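PDB 1WCW: uroporphyrinogen III synthase from Thermus thermophilus, which probably cyclises the linear tetrapyrrole hydroxymethylbilane, with inversion of its last ring, to uroporphyrinogen III, a precursor of haem. Local coordinates for residues Glu48-Val53 / Lys79-Asp84; Gly70-Leu75 / Leu105-Leu110; His165-Glu170 / Val195-Glu200; Pro236-Glu241 / Gly246-Gly251. All blocks are in the same frame, centred on the assembly; numbering follows the deposited sequence.

In the fold
Interactions 1 and 2 lie in the lobe built on the mixed sheet, interaction 4 in the lobe of the five-stranded parallel sheet, and interaction 3 where a connecting strand reaches that second lobe. Interactions 1 and 2 touch, with centres about 14 Å apart, share helix 68-80, and interlock along the chain because their segments alternate. Interaction 3 follows them and interaction 4 comes last; their centres are about 22 Å apart. Between interactions 1 and 4, on opposite sides of the chain's centre, the centres are about 41 Å apart. This is the bilobal HemD architecture, in which the long strand 155-167, paired with 39-43, joins two alpha/beta domains and the cleft between them probably receives the substrate.

Interaction 1 of 4, residues Glu48-Val53 / Lys79-Asp84; sequences EYRDQV and KALGLD
The guanidinium of Arg-50 has the CD2 methyl of Leu-81 approaching it at a slant, and the aliphatic root of the arginine does the closer touching: CB of Arg-50 is 3.9 Å from CD1 of Leu-81. CG of Arg-50 sits between the backbone N and the carbonyl carbon (chi1 76°), and the chain bends at chi3, running past the leucine with its charged end beyond it. The flat amide of Gln-52 bonds within 48-53, away from the leucines: its NE2 donates in its own plane to the anti lone pair of Asp-51 OD2, 3.1 Å away at 175°.

Inward, the contact is apolar. CD1 of Leu-81 rests 3.7 Å from CB of Val-53, while CG1 of that valine meets CD1 of Leu-83 at 3.8 Å, so Val-53 faces both leucines. Gly-82, with positive phi in a Schellman motif, ends helix 68-80 and turns the chain between them.

The start of helix 50-57 is thus packed against the exit of helix 68-80. Val-53 also touches Leu-74 of that helix and Leu-85 beyond it, and Tyr-49 reaches Ala-77 of the helix and Pro-162 of strand 155-167.

Interaction 2 of 4, residues Gly70-Leu75 / Leu105-Leu110; sequences GVRDLL and LKEAGL
Arg-72 and Glu-107 form a salt bridge through one nitrogen and one oxygen: NH1 of Arg-72 donates to OE2 of Glu-107 at 3.2 Å, with an N-H...O angle of 169°. The acceptor lies in the guanidinium plane, at its edge, whereas the donor meets OE2 from above the carboxylate plane, and the two flat groups are turned 50° apart. Both chains are extended beyond CG; the straight one of Arg-72 brings its guanidinium to the glutamate, the group being turned about the CD-NE bond (chi4 92°).

Beneath the ion pair the contact is apolar. CD1 of Leu-75 presses on CB of Ala-108 at 3.6 Å. Deeper, Val-71 and Leu-105 cross at about a right angle, CG1 of Val-71 lying 4.1 Å from CD2 of Leu-105 and CG2 of Val-71 facing the leucine's CG. Both residues also rest on Ala-65 of strand 62-65, so helices 68-80 and 99-107 pack side by side over the mixed sheet.

A Schellman motif closes helix 99-107: Gly-109 N bonds to Lys-106 O, and Leu-110 N bonds to Leu-105 O at 2.9 Å.

Polarity is therefore layered, with the charges on the exposed side and aliphatic groups toward the sheet. Joined by a single bond at an exposed place, the ion pair is probably well screened by solvent, and most of the buried surface comes from the hydrocarbon contacts.

Interaction 3 of 4, residues His165-Glu170 / Val195-Glu200; sequences HLPDPE and VEFLFE
The last residues of strand 155-167, the long strand that, with 39-43, connects the two lobes of the HemD fold, run here onto helix 192-201, where Phe-197 receives them. The contact is made almost wholly by this one ring. Pro-167 lies over a face of it: CB of Pro-167 stands 4.1 Å from the centroid of the Phe-197 ring and 19° off the ring normal, a CH-pi interaction, and the proline N is 3.6 Å above the plane, offset toward the rim. CD of Pro-167 completes the cover at 3.8 Å from CE2 of Phe-197. The two side chains cross at about a right angle.

Backbone oxygens meet the same ring. His-165 O comes to the edge, near the ring plane, 3.7 Å from CZ of Phe-197, and Leu-166 O is 3.4 Å from CE1 of Phe-197. The phenylalanine is turned up beneath the strand by a chi1 of -74°, its CG beside the backbone N and opposite the carbonyl carbon; this sets the ring under the Leu-166/Pro-167 peptide, with CZ toward His-165.

The axes of strand 165-167 and helix 195-200 approach to 8.9 Å with their directions at 27°, close to parallel. Asp-168, at the N-cap of helix 169-181, bonds through OD1 to Gly-171 N as the chain leaves the strand. Ile-172 of that helix touches both Pro-167 and Phe-197, and Gln-39 of the partner strand 39-43 also reaches the phenylalanine; on the far side of helix 192-201, Val-195 packs on helix 223-231.

Interaction 4 of 4, residues Pro236-Glu241 / Gly246-Gly251; sequences PFYVDE and GSLLQG
Tyr-238 and Asp-240, two residues apart on the strand, both send their side chains at the helix, and Ser-247 and Gly-251, one turn apart, receive them. The tyrosine ring lies over the backbone of Gly-251, whose carbonyl carbon is 3.6 Å above one face and offset toward the rim; with no side chain in the way, Gly-251 CA comes within 3.5 Å of Tyr-238 OH.

From there the phenol hydroxyl donates to OD1 of Asp-240 at 2.9 Å, using the anti lone pair. Ser-247 OG donates to the same Asp-240 OD1 on its syn side, at 2.6 Å. A chi1 of -167° sets CG of Asp-240 opposite the backbone N, which brings OD1 between the two hydroxyls. These bonds fix the turn of the buried carboxylate and would help to stabilise its charge, and OD2 has a further bond from Thr-242 OG1.

Leu-248 fills the angle between the two strand residues: its CD1 is 4.0 Å from CB of Asp-240 and 4.2 Å from CD2 of Tyr-238, crossing the latter obliquely.

The axes of strand 238-240 and helix 246-251 run nearly antiparallel, at 154°, closest at 8.3 Å, as expected of a strand followed directly by its packing helix. Strand 238-240 edges the parallel sheet beside 217-221, whose Leu-219 touches both Tyr-238 and Leu-248. Val-239, directed away from helix 245-260, packs on helix 223-231.

Interaction 1 of 4, residues Glu48-Val53 / Lys79-Asp84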
loop_
_atom_site.group_PDB
_atom_site.type_symbol
_atom_site.label_atom_id
_atom_site.label_comp_id
_atom_site.label_asym_id
_atom_site.label_seq_id
_atom_site.Cartn_x
_atom_site.Cartn_y
_atom_site.Cartn_z
ATOM N N GLU A 48 -1.274 -12.983 19.277
ATOM C CA GLU A 48 -2.415 -13.332 18.428
ATOM C C GLU A 48 -2.082 -14.090 17.165
ATOM O O GLU A 48 -2.958 -14.757 16.570
ATOM C CB GLU A 48 -3.239 -12.078 18.080
ATOM C CG GLU A 48 -3.949 -11.479 19.285
ATOM C CD GLU A 48 -4.959 -10.390 18.894
ATOM O OE1 GLU A 48 -5.970 -10.702 18.230
ATOM O OE2 GLU A 48 -4.729 -9.214 19.238
ATOM N N TYR A 49 -0.816 -14.031 16.720
ATOM C CA TYR A 49 -0.467 -14.828 15.540
ATOM C C TYR A 49 0.747 -15.689 15.806
ATOM O O TYR A 49 1.435 -16.130 14.906
ATOM C CB TYR A 49 -0.293 -13.952 14.280
ATOM C CG TYR A 49 0.795 -12.918 14.326
ATOM C CD1 TYR A 49 0.689 -11.727 15.036
ATOM C CD2 TYR A 49 1.971 -13.127 13.598
ATOM C CE1 TYR A 49 1.663 -10.808 15.027
ATOM C CE2 TYR A 49 2.976 -12.172 13.587
ATOM C CZ TYR A 49 2.841 -11.027 14.283
ATOM O OH TYR A 49 3.806 -10.073 14.218
ATOM N N ARG A 50 1.023 -15.930 17.092
ATOM C CA ARG A 50 2.170 -16.772 17.498
ATOM C C ARG A 50 2.168 -18.136 16.813
ATOM O O ARG A 50 3.215 -18.730 16.506
ATOM C CB ARG A 50 2.219 -16.885 19.044
ATOM C CG ARG A 50 1.227 -17.792 19.590
ATOM C CD ARG A 50 1.260 -17.708 21.095
ATOM N NE ARG A 50 2.414 -18.333 21.702
ATOM C CZ ARG A 50 2.274 -19.174 22.718
ATOM N NH1 ARG A 50 3.322 -19.734 23.303
ATOM N NH2 ARG A 50 1.040 -19.485 23.106
ATOM N N ASP A 51 0.974 -18.680 16.600
ATOM C CA ASP A 51 0.780 -19.987 15.993
ATOM C C ASP A 51 1.373 -20.002 14.538
ATOM O O ASP A 51 2.047 -20.959 14.125
ATOM C CB ASP A 51 -0.759 -20.179 15.976
ATOM C CG ASP A 51 -1.512 -18.793 16.171
ATOM O OD1 ASP A 51 -1.473 -18.186 17.281
ATOM O OD2 ASP A 51 -2.117 -18.273 15.205
ATOM N N GLN A 52 1.129 -18.898 13.836
ATOM C CA GLN A 52 1.611 -18.766 12.456
ATOM C C GLN A 52 3.131 -18.585 12.437
ATOM O O GLN A 52 3.798 -19.142 11.580
ATOM C CB GLN A 52 0.995 -17.555 11.803
ATOM C CG GLN A 52 -0.560 -17.490 11.896
ATOM C CD GLN A 52 -1.237 -18.722 11.387
ATOM O OE1 GLN A 52 -1.097 -19.098 10.212
ATOM N NE2 GLN A 52 -2.027 -19.360 12.262
ATOM N N VAL A 53 3.665 -17.827 13.407
ATOM C CA VAL A 53 5.117 -17.609 13.466
ATOM C C VAL A 53 5.823 -18.913 13.805
ATOM O O VAL A 53 6.873 -19.245 13.230
ATOM C CB VAL A 53 5.487 -16.496 14.474
ATOM C CG1 VAL A 53 7.012 -16.232 14.293
ATOM C CG2 VAL A 53 4.744 -15.168 14.157
ATOM N N LYS A 79 11.744 -12.648 17.250
ATOM C CA LYS A 79 12.606 -12.373 18.395
ATOM C C LYS A 79 11.804 -12.393 19.701
ATOM O O LYS A 79 12.242 -12.998 20.710
ATOM C CB LYS A 79 13.241 -11.003 18.215
ATOM C CG LYS A 79 14.314 -10.977 17.108
ATOM C CD LYS A 79 14.807 -9.532 16.910
ATOM C CE LYS A 79 13.781 -8.712 16.123
ATOM N NZ LYS A 79 14.249 -7.407 15.564
ATOM N N ALA A 80 10.628 -11.784 19.689
ATOM C CA ALA A 80 9.812 -11.695 20.924
ATOM C C ALA A 80 9.342 -13.095 21.319
ATOM O O ALA A 80 9.149 -13.378 22.528
ATOM C CB ALA A 80 8.617 -10.764 20.707
ATOM N N LEU A 81 9.150 -14.026 20.388
ATOM C CA LEU A 81 8.720 -15.353 20.713
ATOM C C LEU A 81 9.889 -16.282 20.967
ATOM O O LEU A 81 9.703 -17.461 21.274
ATOM C CB LEU A 81 7.856 -15.892 19.533
ATOM C CG LEU A 81 6.534 -15.157 19.414
ATOM C CD1 LEU A 81 5.761 -15.598 18.092
ATOM C CD2 LEU A 81 5.593 -15.505 20.580
ATOM N N GLY A 82 11.130 -15.839 20.838
ATOM C CA GLY A 82 12.225 -16.761 21.038
ATOM C C GLY A 82 12.362 -17.783 19.929
ATOM O O GLY A 82 12.804 -18.909 20.175
ATOM N N LEU A 83 12.079 -17.384 18.679
ATOM C CA LEU A 83 12.148 -18.303 17.564
ATOM C C LEU A 83 13.191 -17.874 16.565
ATOM O O LEU A 83 13.462 -16.704 16.392
ATOM C CB LEU A 83 10.792 -18.352 16.883
ATOM C CG LEU A 83 9.617 -18.909 17.647
ATOM C CD1 LEU A 83 8.346 -18.648 16.860
ATOM C CD2 LEU A 83 9.807 -20.409 17.917
ATOM N N ASP A 84 13.799 -18.848 15.913
ATOM C CA ASP A 84 14.737 -18.548 14.886
ATOM C C ASP A 84 14.010 -18.551 13.543
ATOM O O ASP A 84 13.555 -19.616 13.054
ATOM C CB ASP A 84 15.856 -19.590 14.870
ATOM C CG ASP A 84 16.645 -19.561 13.593
ATOM O OD1 ASP A 84 16.876 -18.454 13.056
ATOM O OD2 ASP A 84 17.061 -20.647 13.135
#

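Interaction 2 of 4, residues Gly70-Leu75 / Leu105-Leu110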
loop_
_atom_site.group_PDB
_atom_site.type_symbol
_atom_site.label_atom_id
_atom_site.label_comp_id
_atom_site.label_asym_id
_atom_site.label_seq_id
_atom_site.Cartn_x
_atom_site.Cartn_y
_atom_site.Cartn_z
ATOM N N GLY A 70 6.082 -5.063 7.017
ATOM C CA GLY A 70 5.710 -6.415 7.387
ATOM C C GLY A 70 6.886 -7.335 7.615
ATOM O O GLY A 70 6.851 -8.159 8.561
ATOM N N VAL A 71 7.902 -7.234 6.796
ATOM C CA VAL A 71 9.100 -8.030 6.981
ATOM C C VAL A 71 9.707 -7.675 8.358
ATOM O O VAL A 71 10.043 -8.569 9.170
ATOM C CB VAL A 71 10.091 -7.736 5.856
ATOM C CG1 VAL A 71 11.487 -8.319 6.217
ATOM C CG2 VAL A 71 9.567 -8.303 4.529
ATOM N N ARG A 72 9.862 -6.387 8.657
ATOM C CA ARG A 72 10.477 -5.986 9.908
ATOM C C ARG A 72 9.641 -6.441 11.084
ATOM O O ARG A 72 10.198 -7.000 12.070
ATOM C CB ARG A 72 10.672 -4.486 9.933
ATOM C CG ARG A 72 11.673 -4.053 8.889
ATOM C CD ARG A 72 12.078 -2.527 8.981
ATOM N NE ARG A 72 12.861 -2.219 7.787
ATOM C CZ ARG A 72 12.347 -1.740 6.653
ATOM N NH1 ARG A 72 13.144 -1.520 5.594
ATOM N NH2 ARG A 72 11.077 -1.404 6.610
ATOM N N ASP A 73 8.318 -6.253 11.003
ATOM C CA ASP A 73 7.462 -6.675 12.103
ATOM C C ASP A 73 7.539 -8.188 12.335
ATOM O O ASP A 73 7.520 -8.640 13.515
ATOM C CB ASP A 73 5.994 -6.293 11.882
ATOM C CG ASP A 73 5.719 -4.825 12.033
ATOM O OD1 ASP A 73 4.560 -4.492 11.710
ATOM O OD2 ASP A 73 6.603 -4.029 12.473
ATOM N N LEU A 74 7.562 -9.001 11.284
ATOM C CA LEU A 74 7.647 -10.408 11.469
ATOM C C LEU A 74 8.950 -10.834 12.120
ATOM O O LEU A 74 8.936 -11.728 12.988
ATOM C CB LEU A 74 7.460 -11.087 10.086
ATOM C CG LEU A 74 7.475 -12.586 10.071
ATOM C CD1 LEU A 74 6.390 -13.164 10.927
ATOM C CD2 LEU A 74 7.271 -13.076 8.600
ATOM N N LEU A 75 10.056 -10.266 11.693
ATOM C CA LEU A 75 11.340 -10.593 12.298
ATOM C C LEU A 75 11.320 -10.193 13.807
ATOM O O LEU A 75 11.810 -10.985 14.657
ATOM C CB LEU A 75 12.474 -9.877 11.537
ATOM C CG LEU A 75 12.691 -10.487 10.150
ATOM C CD1 LEU A 75 13.642 -9.590 9.416
ATOM C CD2 LEU A 75 13.239 -11.868 10.227
ATOM N N LEU A 105 14.141 -7.123 3.261
ATOM C CA LEU A 105 14.781 -8.436 3.253
ATOM C C LEU A 105 16.316 -8.310 3.106
ATOM O O LEU A 105 17.040 -8.990 3.831
ATOM C CB LEU A 105 14.189 -9.274 2.095
ATOM C CG LEU A 105 12.769 -9.854 2.397
ATOM C CD1 LEU A 105 12.188 -10.443 1.089
ATOM C CD2 LEU A 105 12.846 -10.963 3.466
ATOM N N LYS A 106 16.765 -7.435 2.208
ATOM C CA LYS A 106 18.217 -7.243 2.014
ATOM C C LYS A 106 18.860 -6.758 3.316
ATOM O O LYS A 106 19.910 -7.248 3.708
ATOM C CB LYS A 106 18.441 -6.227 0.910
ATOM C CG LYS A 106 18.159 -6.761 -0.447
ATOM C CD LYS A 106 19.400 -7.326 -1.080
ATOM C CE LYS A 106 19.129 -7.708 -2.539
ATOM N NZ LYS A 106 20.375 -8.086 -3.328
ATOM N N GLU A 107 18.229 -5.808 4.000
ATOM C CA GLU A 107 18.759 -5.283 5.268
ATOM C C GLU A 107 18.815 -6.361 6.349
ATOM O O GLU A 107 19.614 -6.288 7.268
ATOM C CB GLU A 107 17.952 -4.079 5.713
ATOM C CG GLU A 107 18.220 -2.828 4.841
ATOM C CD GLU A 107 17.274 -1.632 5.137
ATOM O OE1 GLU A 107 17.478 -0.542 4.520
ATOM O OE2 GLU A 107 16.332 -1.764 5.970
ATOM N N ALA A 108 17.957 -7.376 6.268
ATOM C CA ALA A 108 17.970 -8.464 7.234
ATOM C C ALA A 108 18.970 -9.578 6.847
ATOM O O ALA A 108 19.079 -10.565 7.546
ATOM C CB ALA A 108 16.529 -9.054 7.352
ATOM N N GLY A 109 19.663 -9.394 5.708
ATOM C CA GLY A 109 20.618 -10.365 5.196
ATOM C C GLY A 109 19.912 -11.554 4.571
ATOM O O GLY A 109 20.430 -12.657 4.529
ATOM N N LEU A 110 18.702 -11.300 4.069
ATOM C CA LEU A 110 17.864 -12.366 3.445
ATOM C C LEU A 110 17.375 -11.787 2.118
ATOM O O LEU A 110 16.160 -11.725 1.850
ATOM C CB LEU A 110 16.662 -12.685 4.354
ATOM C CG LEU A 110 17.014 -13.317 5.720
ATOM C CD1 LEU A 110 15.830 -13.225 6.649
ATOM C CD2 LEU A 110 17.416 -14.782 5.532
#

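Interaction 3 of 4, residues His165-Glu170 / Val195-Glu200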
loop_
_atom_site.group_PDB
_atom_site.type_symbol
_atom_site.label_atom_id
_atom_site.label_comp_id
_atom_site.label_asym_id
_atom_site.label_seq_id
_atom_site.Cartn_x
_atom_site.Cartn_y
_atom_site.Cartn_z
ATOM N N HIS A 165 -3.887 -2.691 7.904
ATOM C CA HIS A 165 -4.399 -1.390 7.438
ATOM C C HIS A 165 -5.877 -1.666 7.332
ATOM O O HIS A 165 -6.303 -2.698 6.769
ATOM C CB HIS A 165 -3.871 -1.030 6.027
ATOM C CG HIS A 165 -2.504 -0.532 6.055
ATOM N ND1 HIS A 165 -1.502 -0.927 5.200
ATOM C CD2 HIS A 165 -1.934 0.363 6.893
ATOM C CE1 HIS A 165 -0.382 -0.305 5.505
ATOM N NE2 HIS A 165 -0.617 0.485 6.535
ATOM N N LEU A 166 -6.678 -0.772 7.885
ATOM C CA LEU A 166 -8.120 -0.871 7.791
ATOM C C LEU A 166 -8.660 0.418 7.313
ATOM O O LEU A 166 -8.024 1.448 7.444
ATOM C CB LEU A 166 -8.700 -0.996 9.176
ATOM C CG LEU A 166 -8.203 -2.177 10.011
ATOM C CD1 LEU A 166 -8.545 -2.000 11.494
ATOM C CD2 LEU A 166 -8.824 -3.395 9.450
ATOM N N PRO A 167 -9.832 0.413 6.731
ATOM C CA PRO A 167 -10.412 1.696 6.294
ATOM C C PRO A 167 -10.817 2.520 7.509
ATOM O O PRO A 167 -10.994 1.977 8.642
ATOM C CB PRO A 167 -11.652 1.268 5.507
ATOM C CG PRO A 167 -12.049 -0.086 6.160
ATOM C CD PRO A 167 -10.708 -0.745 6.485
ATOM N N ASP A 168 -10.868 3.835 7.359
ATOM C CA ASP A 168 -11.415 4.712 8.436
ATOM C C ASP A 168 -12.789 5.057 7.798
ATOM O O ASP A 168 -12.923 6.048 7.035
ATOM C CB ASP A 168 -10.539 5.962 8.576
ATOM C CG ASP A 168 -11.019 6.872 9.640
ATOM O OD1 ASP A 168 -12.224 6.878 9.885
ATOM O OD2 ASP A 168 -10.173 7.585 10.214
ATOM N N PRO A 169 -13.862 4.294 8.137
ATOM C CA PRO A 169 -15.155 4.535 7.507
ATOM C C PRO A 169 -15.671 5.937 7.604
ATOM O O PRO A 169 -16.173 6.474 6.607
ATOM C CB PRO A 169 -16.082 3.497 8.166
ATOM C CG PRO A 169 -15.138 2.446 8.612
ATOM C CD PRO A 169 -13.953 3.220 9.143
ATOM N N GLU A 170 -15.613 6.523 8.808
ATOM C CA GLU A 170 -16.115 7.880 8.958
ATOM C C GLU A 170 -15.265 8.879 8.143
ATOM O O GLU A 170 -15.810 9.837 7.542
ATOM C CB GLU A 170 -16.144 8.286 10.445
ATOM C CG GLU A 170 -16.887 7.303 11.398
ATOM C CD GLU A 170 -16.190 5.932 11.504
ATOM O OE1 GLU A 170 -14.944 5.880 11.707
ATOM O OE2 GLU A 170 -16.877 4.884 11.377
ATOM N N VAL A 195 -6.742 4.510 -2.371
ATOM C CA VAL A 195 -7.712 4.576 -3.464
ATOM C C VAL A 195 -8.730 3.484 -3.218
ATOM O O VAL A 195 -9.928 3.751 -3.342
ATOM C CB VAL A 195 -6.991 4.304 -4.829
ATOM C CG1 VAL A 195 -8.032 4.325 -5.959
ATOM C CG2 VAL A 195 -5.935 5.372 -5.098
ATOM N N GLU A 196 -8.299 2.262 -2.877
ATOM C CA GLU A 196 -9.213 1.152 -2.702
ATOM C C GLU A 196 -10.133 1.418 -1.548
ATOM O O GLU A 196 -11.366 1.235 -1.671
ATOM C CB GLU A 196 -8.428 -0.153 -2.458
ATOM C CG GLU A 196 -7.397 -0.564 -3.525
ATOM C CD GLU A 196 -7.952 -0.811 -4.912
ATOM O OE1 GLU A 196 -7.113 -0.883 -5.858
ATOM O OE2 GLU A 196 -9.178 -0.933 -5.113
ATOM N N PHE A 197 -9.641 1.955 -0.426
ATOM C CA PHE A 197 -10.522 2.217 0.709
ATOM C C PHE A 197 -11.534 3.286 0.397
ATOM O O PHE A 197 -12.705 3.177 0.794
ATOM C CB PHE A 197 -9.707 2.645 1.939
ATOM C CG PHE A 197 -8.948 1.515 2.633
ATOM C CD1 PHE A 197 -7.863 1.832 3.445
ATOM C CD2 PHE A 197 -9.292 0.220 2.549
ATOM C CE1 PHE A 197 -7.159 0.830 4.165
ATOM C CE2 PHE A 197 -8.557 -0.768 3.309
ATOM C CZ PHE A 197 -7.519 -0.426 4.098
ATOM N N LEU A 198 -11.120 4.380 -0.285
ATOM C CA LEU A 198 -12.097 5.409 -0.629
ATOM C C LEU A 198 -13.197 4.864 -1.497
ATOM O O LEU A 198 -14.394 5.097 -1.192
ATOM C CB LEU A 198 -11.322 6.540 -1.323
ATOM C CG LEU A 198 -12.228 7.652 -1.816
ATOM C CD1 LEU A 198 -13.001 8.342 -0.665
ATOM C CD2 LEU A 198 -11.389 8.719 -2.515
ATOM N N PHE A 199 -12.866 4.174 -2.580
ATOM C CA PHE A 199 -13.930 3.683 -3.451
ATOM C C PHE A 199 -14.693 2.564 -2.832
ATOM O O PHE A 199 -15.940 2.521 -3.099
ATOM C CB PHE A 199 -13.340 3.241 -4.802
ATOM C CG PHE A 199 -13.248 4.363 -5.795
ATOM C CD1 PHE A 199 -12.132 5.139 -5.924
ATOM C CD2 PHE A 199 -14.382 4.694 -6.540
ATOM C CE1 PHE A 199 -12.124 6.241 -6.795
ATOM C CE2 PHE A 199 -14.385 5.801 -7.406
ATOM C CZ PHE A 199 -13.278 6.543 -7.532
ATOM N N GLU A 200 -14.110 1.714 -2.003
ATOM C CA GLU A 200 -14.898 0.615 -1.388
ATOM C C GLU A 200 -15.788 1.177 -0.316
ATOM O O GLU A 200 -16.821 0.502 -0.008
ATOM C CB GLU A 200 -14.006 -0.486 -0.802
ATOM C CG GLU A 200 -13.222 -1.280 -1.856
ATOM C CD GLU A 200 -12.269 -2.280 -1.264
ATOM O OE1 GLU A 200 -12.314 -2.454 -0.035
ATOM O OE2 GLU A 200 -11.451 -2.871 -1.963
#

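Interaction 4 of 4, residues Pro236-Glu241 / Gly246-Gly251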
loop_
_atom_site.group_PDB
_atom_site.type_symbol
_atom_site.label_atom_id
_atom_site.label_comp_id
_atom_site.label_asym_id
_atom_site.label_seq_id
_atom_site.Cartn_x
_atom_site.Cartn_y
_atom_site.Cartn_z
ATOM N N PRO A 236 -5.659 9.842 -13.165
ATOM C CA PRO A 236 -4.984 10.881 -12.362
ATOM C C PRO A 236 -4.618 12.054 -13.221
ATOM O O PRO A 236 -4.185 11.875 -14.404
ATOM C CB PRO A 236 -3.727 10.237 -11.864
ATOM C CG PRO A 236 -3.914 8.778 -12.085
ATOM C CD PRO A 236 -4.942 8.568 -13.150
ATOM N N PHE A 237 -4.727 13.253 -12.682
ATOM C CA PHE A 237 -4.331 14.429 -13.408
ATOM C C PHE A 237 -2.801 14.450 -13.403
ATOM O O PHE A 237 -2.161 14.933 -14.372
ATOM C CB PHE A 237 -4.859 15.692 -12.668
ATOM C CG PHE A 237 -4.431 16.987 -13.303
ATOM C CD1 PHE A 237 -5.067 17.428 -14.450
ATOM C CD2 PHE A 237 -3.391 17.729 -12.742
ATOM C CE1 PHE A 237 -4.671 18.623 -15.056
ATOM C CE2 PHE A 237 -2.971 18.937 -13.341
ATOM C CZ PHE A 237 -3.628 19.366 -14.499
ATOM N N TYR A 238 -2.133 14.083 -12.332
ATOM C CA TYR A 238 -0.670 14.117 -12.223
ATOM C C TYR A 238 -0.194 12.915 -11.421
ATOM O O TYR A 238 -0.787 12.538 -10.390
ATOM C CB TYR A 238 -0.279 15.402 -11.524
ATOM C CG TYR A 238 1.177 15.589 -11.293
ATOM C CD1 TYR A 238 2.029 16.016 -12.310
ATOM C CD2 TYR A 238 1.733 15.225 -10.094
ATOM C CE1 TYR A 238 3.474 16.015 -12.072
ATOM C CE2 TYR A 238 3.100 15.234 -9.862
ATOM C CZ TYR A 238 3.942 15.615 -10.861
ATOM O OH TYR A 238 5.289 15.511 -10.514
ATOM N N VAL A 239 0.873 12.263 -11.896
ATOM C CA VAL A 239 1.476 11.114 -11.240
ATOM C C VAL A 239 2.946 11.421 -10.921
ATOM O O VAL A 239 3.725 11.713 -11.862
ATOM C CB VAL A 239 1.404 9.843 -12.069
ATOM C CG1 VAL A 239 2.040 8.654 -11.342
ATOM C CG2 VAL A 239 -0.037 9.550 -12.427
ATOM N N ASP A 240 3.319 11.345 -9.668
ATOM C CA ASP A 240 4.716 11.607 -9.259
ATOM C C ASP A 240 5.414 10.275 -8.986
ATOM O O ASP A 240 4.888 9.401 -8.319
ATOM C CB ASP A 240 4.756 12.398 -8.013
ATOM C CG ASP A 240 6.115 12.945 -7.752
ATOM O OD1 ASP A 240 6.452 14.022 -8.288
ATOM O OD2 ASP A 240 6.816 12.277 -7.007
ATOM N N GLU A 241 6.665 10.156 -9.424
ATOM C CA GLU A 241 7.345 8.898 -9.225
ATOM C C GLU A 241 8.572 9.008 -8.368
ATOM O O GLU A 241 9.501 8.194 -8.514
ATOM C CB GLU A 241 7.702 8.308 -10.559
ATOM C CG GLU A 241 6.474 7.770 -11.226
ATOM C CD GLU A 241 6.766 7.208 -12.572
ATOM O OE1 GLU A 241 7.527 6.218 -12.636
ATOM O OE2 GLU A 241 6.253 7.758 -13.571
ATOM N N GLY A 246 7.322 17.006 -1.737
ATOM C CA GLY A 246 7.664 18.283 -2.321
ATOM C C GLY A 246 7.589 18.126 -3.828
ATOM O O GLY A 246 7.176 19.098 -4.500
ATOM N N SER A 247 7.967 16.961 -4.351
ATOM C CA SER A 247 7.943 16.746 -5.785
ATOM C C SER A 247 6.487 16.664 -6.307
ATOM O O SER A 247 6.121 17.185 -7.383
ATOM C CB SER A 247 8.722 15.463 -6.145
ATOM O OG SER A 247 8.637 15.158 -7.520
ATOM N N LEU A 248 5.670 15.949 -5.545
ATOM C CA LEU A 248 4.289 15.763 -5.897
ATOM C C LEU A 248 3.593 17.102 -6.031
ATOM O O LEU A 248 2.948 17.429 -7.058
ATOM C CB LEU A 248 3.656 15.000 -4.767
ATOM C CG LEU A 248 2.134 14.979 -4.806
ATOM C CD1 LEU A 248 1.756 14.217 -6.054
ATOM C CD2 LEU A 248 1.594 14.302 -3.537
ATOM N N LEU A 249 3.749 17.876 -4.990
ATOM C CA LEU A 249 3.110 19.165 -4.931
ATOM C C LEU A 249 3.619 20.170 -5.908
ATOM O O LEU A 249 2.842 20.884 -6.549
ATOM C CB LEU A 249 3.168 19.764 -3.535
ATOM C CG LEU A 249 2.314 18.936 -2.564
ATOM C CD1 LEU A 249 2.642 19.334 -1.095
ATOM C CD2 LEU A 249 0.843 19.204 -2.859
ATOM N N GLN A 250 4.955 20.187 -6.102
ATOM C CA GLN A 250 5.523 21.114 -7.030
ATOM C C GLN A 250 5.274 20.729 -8.454
ATOM O O GLN A 250 5.014 21.586 -9.318
ATOM C CB GLN A 250 7.022 21.257 -6.793
ATOM C CG GLN A 250 7.234 21.723 -5.400
ATOM C CD GLN A 250 8.665 21.994 -5.179
ATOM O OE1 GLN A 250 9.173 23.013 -5.663
ATOM N NE2 GLN A 250 9.351 21.089 -4.474
ATOM N N GLY A 251 5.324 19.438 -8.697
ATOM C CA GLY A 251 5.034 18.951 -10.041
ATOM C C GLY A 251 3.572 19.258 -10.406
ATOM O O GLY A 251 3.248 19.702 -11.528
#